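PDB 1QE0: histidine--tRNA ligase from Staphylococcus aureus, which catalyses the ATP-dependent attachment of L-histidine to tRNA(His), releasing AMP and diphosphate, and works as a homodimeric class II aminoacyl-tRNA synthetase. Local coordinates for residues D27-I38 and P101-P109. Residues are numbered along the deposited sequence; the frame is centred on the assembly and turned at random.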
loop_
_atom_site.group_PDB
_atom_site.type_symbol
_atom_site.label_atom_id
_atom_site.label_comp_id
_atom_site.label_asym_id
_atom_site.label_seq_id
_atom_site.Cartn_x
_atom_site.Cartn_y
_atom_site.Cartn_z
ATOM N N ASP A 27 0.716 6.917 3.433
ATOM C CA ASP A 27 1.097 7.514 2.168
ATOM C C ASP A 27 0.956 9.027 2.258
ATOM O O ASP A 27 1.764 9.757 1.685
ATOM C CB ASP A 27 0.229 6.954 1.043
ATOM C CG ASP A 27 0.439 5.462 0.828
ATOM O OD1 ASP A 27 1.479 4.900 1.235
ATOM O OD2 ASP A 27 -0.444 4.832 0.245
ATOM N N GLU A 28 -0.051 9.494 2.997
ATOM C CA GLU A 28 -0.288 10.930 3.168
ATOM C C GLU A 28 0.771 11.560 4.018
ATOM O O GLU A 28 1.295 12.605 3.679
ATOM C CB GLU A 28 -1.613 11.190 3.831
ATOM C CG GLU A 28 -2.787 10.703 3.039
ATOM C CD GLU A 28 -4.098 11.092 3.673
ATOM O OE1 GLU A 28 -4.083 11.963 4.592
ATOM O OE2 GLU A 28 -5.135 10.534 3.242
ATOM N N LEU A 29 1.031 10.961 5.171
ATOM C CA LEU A 29 2.064 11.459 6.069
ATOM C C LEU A 29 3.393 11.568 5.287
ATOM O O LEU A 29 4.092 12.575 5.405
ATOM C CB LEU A 29 2.247 10.518 7.274
ATOM C CG LEU A 29 1.583 10.691 8.648
ATOM C CD1 LEU A 29 0.586 11.783 8.628
ATOM C CD2 LEU A 29 0.950 9.402 9.092
ATOM N N MET A 30 3.718 10.578 4.449
ATOM C CA MET A 30 4.979 10.612 3.691
ATOM C C MET A 30 5.016 11.800 2.745
ATOM O O MET A 30 6.076 12.326 2.396
ATOM C CB MET A 30 5.216 9.312 2.914
ATOM C CG MET A 30 5.353 8.083 3.791
ATOM S SD MET A 30 6.619 8.226 5.058
ATOM C CE MET A 30 5.596 8.741 6.389
ATOM N N THR A 31 3.841 12.217 2.337
ATOM C CA THR A 31 3.678 13.342 1.450
ATOM C C THR A 31 4.163 14.639 2.127
ATOM O O THR A 31 4.902 15.430 1.546
ATOM C CB THR A 31 2.218 13.362 1.052
ATOM O OG1 THR A 31 2.081 12.657 -0.168
ATOM C CG2 THR A 31 1.655 14.721 0.957
ATOM N N PHE A 32 3.831 14.785 3.404
ATOM C CA PHE A 32 4.200 15.953 4.193
ATOM C C PHE A 32 5.702 15.952 4.442
ATOM O O PHE A 32 6.325 17.000 4.526
ATOM C CB PHE A 32 3.466 15.936 5.548
ATOM C CG PHE A 32 1.995 15.760 5.450
ATOM C CD1 PHE A 32 1.288 15.288 6.519
ATOM C CD2 PHE A 32 1.308 16.031 4.275
ATOM C CE1 PHE A 32 -0.106 15.074 6.418
ATOM C CE2 PHE A 32 -0.080 15.819 4.169
ATOM C CZ PHE A 32 -0.776 15.343 5.243
ATOM N N TYR A 33 6.272 14.768 4.604
ATOM C CA TYR A 33 7.701 14.630 4.876
ATOM C C TYR A 33 8.495 14.565 3.606
ATOM O O TYR A 33 9.725 14.628 3.640
ATOM C CB TYR A 33 7.964 13.380 5.690
ATOM C CG TYR A 33 7.437 13.494 7.086
ATOM C CD1 TYR A 33 8.290 13.862 8.124
ATOM C CD2 TYR A 33 6.065 13.313 7.369
ATOM C CE1 TYR A 33 7.808 14.071 9.412
ATOM C CE2 TYR A 33 5.562 13.518 8.659
ATOM C CZ TYR A 33 6.445 13.913 9.670
ATOM O OH TYR A 33 5.985 14.276 10.903
ATOM N N ASN A 34 7.798 14.319 2.502
ATOM C CA ASN A 34 8.426 14.265 1.201
ATOM C C ASN A 34 9.237 12.998 0.896
ATOM O O ASN A 34 10.281 13.066 0.207
ATOM C CB ASN A 34 9.266 15.521 0.997
ATOM C CG ASN A 34 9.744 15.673 -0.411
ATOM O OD1 ASN A 34 9.015 15.382 -1.354
ATOM N ND2 ASN A 34 10.989 16.116 -0.577
ATOM N N TYR A 35 8.786 11.854 1.427
ATOM C CA TYR A 35 9.436 10.580 1.143
ATOM C C TYR A 35 8.635 9.980 0.001
ATOM O O TYR A 35 7.404 10.106 -0.023
ATOM C CB TYR A 35 9.381 9.664 2.332
ATOM C CG TYR A 35 10.413 10.000 3.345
ATOM C CD1 TYR A 35 11.471 9.140 3.609
ATOM C CD2 TYR A 35 10.360 11.180 4.028
ATOM C CE1 TYR A 35 12.457 9.466 4.550
ATOM C CE2 TYR A 35 11.352 11.521 4.966
ATOM C CZ TYR A 35 12.394 10.657 5.217
ATOM O OH TYR A 35 13.379 11.017 6.116
ATOM N N LYS A 36 9.327 9.368 -0.961
ATOM C CA LYS A 36 8.693 8.776 -2.134
ATOM C C LYS A 36 8.655 7.243 -2.074
ATOM O O LYS A 36 9.606 6.622 -1.616
ATOM C CB LYS A 36 9.441 9.243 -3.364
ATOM C CG LYS A 36 9.841 10.716 -3.340
ATOM C CD LYS A 36 8.668 11.696 -3.398
ATOM C CE LYS A 36 9.164 13.132 -3.573
ATOM N NZ LYS A 36 8.062 14.144 -3.512
ATOM N N GLU A 37 7.577 6.642 -2.579
ATOM C CA GLU A 37 7.407 5.192 -2.522
ATOM C C GLU A 37 8.138 4.400 -3.572
ATOM O O GLU A 37 8.121 4.754 -4.732
ATOM C CB GLU A 37 5.941 4.799 -2.600
ATOM C CG GLU A 37 5.754 3.320 -2.284
ATOM C CD GLU A 37 4.353 2.801 -2.525
ATOM O OE1 GLU A 37 3.602 3.368 -3.340
ATOM O OE2 GLU A 37 4.008 1.780 -1.919
ATOM N N ILE A 38 8.755 3.302 -3.165
ATOM C CA ILE A 38 9.465 2.457 -4.099
ATOM C C ILE A 38 8.913 1.060 -3.815
ATOM O O ILE A 38 8.540 0.761 -2.684
ATOM C CB ILE A 38 10.997 2.530 -3.859
ATOM C CG1 ILE A 38 11.774 1.700 -4.887
ATOM C CG2 ILE A 38 11.345 2.054 -2.449
ATOM C CD1 ILE A 38 13.265 1.703 -4.613
ATOM N N PRO A 101 18.903 14.459 0.288
ATOM C CA PRO A 101 19.089 13.010 0.428
ATOM C C PRO A 101 17.977 12.226 -0.252
ATOM O O PRO A 101 16.909 12.767 -0.553
ATOM C CB PRO A 101 19.062 12.809 1.945
ATOM C CG PRO A 101 18.127 13.873 2.416
ATOM C CD PRO A 101 18.537 15.063 1.584
ATOM N N ILE A 102 18.255 10.981 -0.601
ATOM C CA ILE A 102 17.226 10.148 -1.206
ATOM C C ILE A 102 16.312 9.707 -0.051
ATOM O O ILE A 102 16.733 8.982 0.854
ATOM C CB ILE A 102 17.829 8.924 -1.860
ATOM C CG1 ILE A 102 18.689 9.339 -3.031
ATOM C CG2 ILE A 102 16.750 8.027 -2.283
ATOM C CD1 ILE A 102 18.086 10.501 -3.767
ATOM N N LYS A 103 15.110 10.266 -0.020
ATOM C CA LYS A 103 14.131 9.978 1.009
ATOM C C LYS A 103 13.085 9.044 0.424
ATOM O O LYS A 103 12.171 9.514 -0.257
ATOM C CB LYS A 103 13.498 11.290 1.410
ATOM C CG LYS A 103 14.481 12.213 2.115
ATOM C CD LYS A 103 13.945 13.618 2.279
ATOM C CE LYS A 103 13.168 13.802 3.539
ATOM N NZ LYS A 103 12.958 15.263 3.723
ATOM N N LEU A 104 13.197 7.743 0.699
ATOM C CA LEU A 104 12.294 6.720 0.155
ATOM C C LEU A 104 11.547 5.901 1.222
ATOM O O LEU A 104 12.078 5.676 2.316
ATOM C CB LEU A 104 13.126 5.714 -0.638
ATOM C CG LEU A 104 13.940 6.016 -1.897
ATOM C CD1 LEU A 104 14.880 4.832 -2.166
ATOM C CD2 LEU A 104 13.052 6.267 -3.077
ATOM N N TYR A 105 10.361 5.398 0.885
ATOM C CA TYR A 105 9.599 4.562 1.804
ATOM C C TYR A 105 8.987 3.390 1.076
ATOM O O TYR A 105 8.867 3.400 -0.158
ATOM C CB TYR A 105 8.506 5.346 2.537
ATOM C CG TYR A 105 7.182 5.539 1.825
ATOM C CD1 TYR A 105 6.156 4.609 1.918
ATOM C CD2 TYR A 105 6.939 6.694 1.117
ATOM C CE1 TYR A 105 4.932 4.842 1.329
ATOM C CE2 TYR A 105 5.722 6.935 0.515
ATOM C CZ TYR A 105 4.727 6.022 0.622
ATOM O OH TYR A 105 3.530 6.333 0.014
ATOM N N TYR A 106 8.639 2.351 1.828
ATOM C CA TYR A 106 8.044 1.165 1.231
ATOM C C TYR A 106 7.005 0.609 2.157
ATOM O O TYR A 106 6.860 1.080 3.273
ATOM C CB TYR A 106 9.109 0.127 0.920
ATOM C CG TYR A 106 9.883 -0.337 2.100
ATOM C CD1 TYR A 106 11.182 0.112 2.320
ATOM C CD2 TYR A 106 9.317 -1.209 3.020
ATOM C CE1 TYR A 106 11.896 -0.293 3.439
ATOM C CE2 TYR A 106 10.020 -1.623 4.147
ATOM C CZ TYR A 106 11.301 -1.162 4.355
ATOM O OH TYR A 106 11.964 -1.550 5.491
ATOM N N ASN A 107 6.271 -0.382 1.685
ATOM C CA ASN A 107 5.219 -1.018 2.476
ATOM C C ASN A 107 4.772 -2.274 1.711
ATOM O O ASN A 107 4.212 -2.158 0.624
ATOM C CB ASN A 107 4.042 -0.039 2.614
ATOM C CG ASN A 107 2.927 -0.558 3.526
ATOM O OD1 ASN A 107 2.812 -1.744 3.813
ATOM N ND2 ASN A 107 2.096 0.348 3.974
ATOM N N GLY A 108 5.061 -3.462 2.234
ATOM C CA GLY A 108 4.644 -4.667 1.549
ATOM C C GLY A 108 4.981 -5.886 2.362
ATOM O O GLY A 108 5.550 -5.774 3.438
ATOM N N PRO A 109 4.610 -7.075 1.906
ATOM C CA PRO A 109 4.908 -8.304 2.640
ATOM C C PRO A 109 6.359 -8.716 2.598
ATOM O O PRO A 109 6.986 -8.686 1.531
ATOM C CB PRO A 109 4.052 -9.337 1.919
ATOM C CG PRO A 109 4.005 -8.806 0.538
ATOM C CD PRO A 109 3.698 -7.358 0.796
HETATM O O HOH W 1 3.079 8.887 -0.420
#
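Two groups grip the phenol oxygen of Tyr105. Tyr105 OH donates to Asp27 OD1 over 2.8 Å, meeting it from above the carboxylate plane, and it accepts a hydrogen bond from a water. The same water donates to Asp27 O, so the hydroxyl is tied directly to the side chain and, through the water, to the backbone carbonyl of Asp27. The Tyr105 ring is sandwiched. Met30 CG lies over one face, 3.5 Å from the ring centroid, as a CH-pi contact, and Met30 SD adds an oblique Met-aromatic contact. Glu37 CB covers the opposite face. With Tyr105 CG between the backbone N and the carbonyl carbon (chi1 84°), the ring is directed between Met30 and Glu37.

Lys103 CB lies over the face of the Tyr35 ring, 3.7 Å from the ring centroid, a CH-pi contact. The Lys103 chain bends at chi3 (89°), and NZ makes a weak hydrogen bond to Tyr33 O. Lys103 NZ also forms salt bridges with Glu142 of its own chain, to which Tyr35 OH hydrogen-bonds, and with Asp360 of the second subunit, its strongest partner. Glu37 OE1 forms salt bridges with Arg39 and with Arg20 of the second subunit.

Strand 36-37 pairs in parallel with strand 102-109. Lys36 N bonds to Lys103 O at 2.9 Å, Tyr105 N to Lys36 O at 2.9 Å, and Ile38 N to Tyr105 O at 3.0 Å. Lys36 and Leu104 share one face of the sheet; Glu37 and Tyr105 share the face that meets the helix. On its other edge, strand 102-111 pairs antiparallel with strand 123-132.

Asn34, with positive phi, ends helix 13-33 in a Schellman motif, where Tyr35 N bonds to Met30 O. After a two-residue turn the chain enters strand 36-37, and this short parallel strand joins the mixed, mainly antiparallel sheet of the class II synthetase catalytic domain, at the dimer interface.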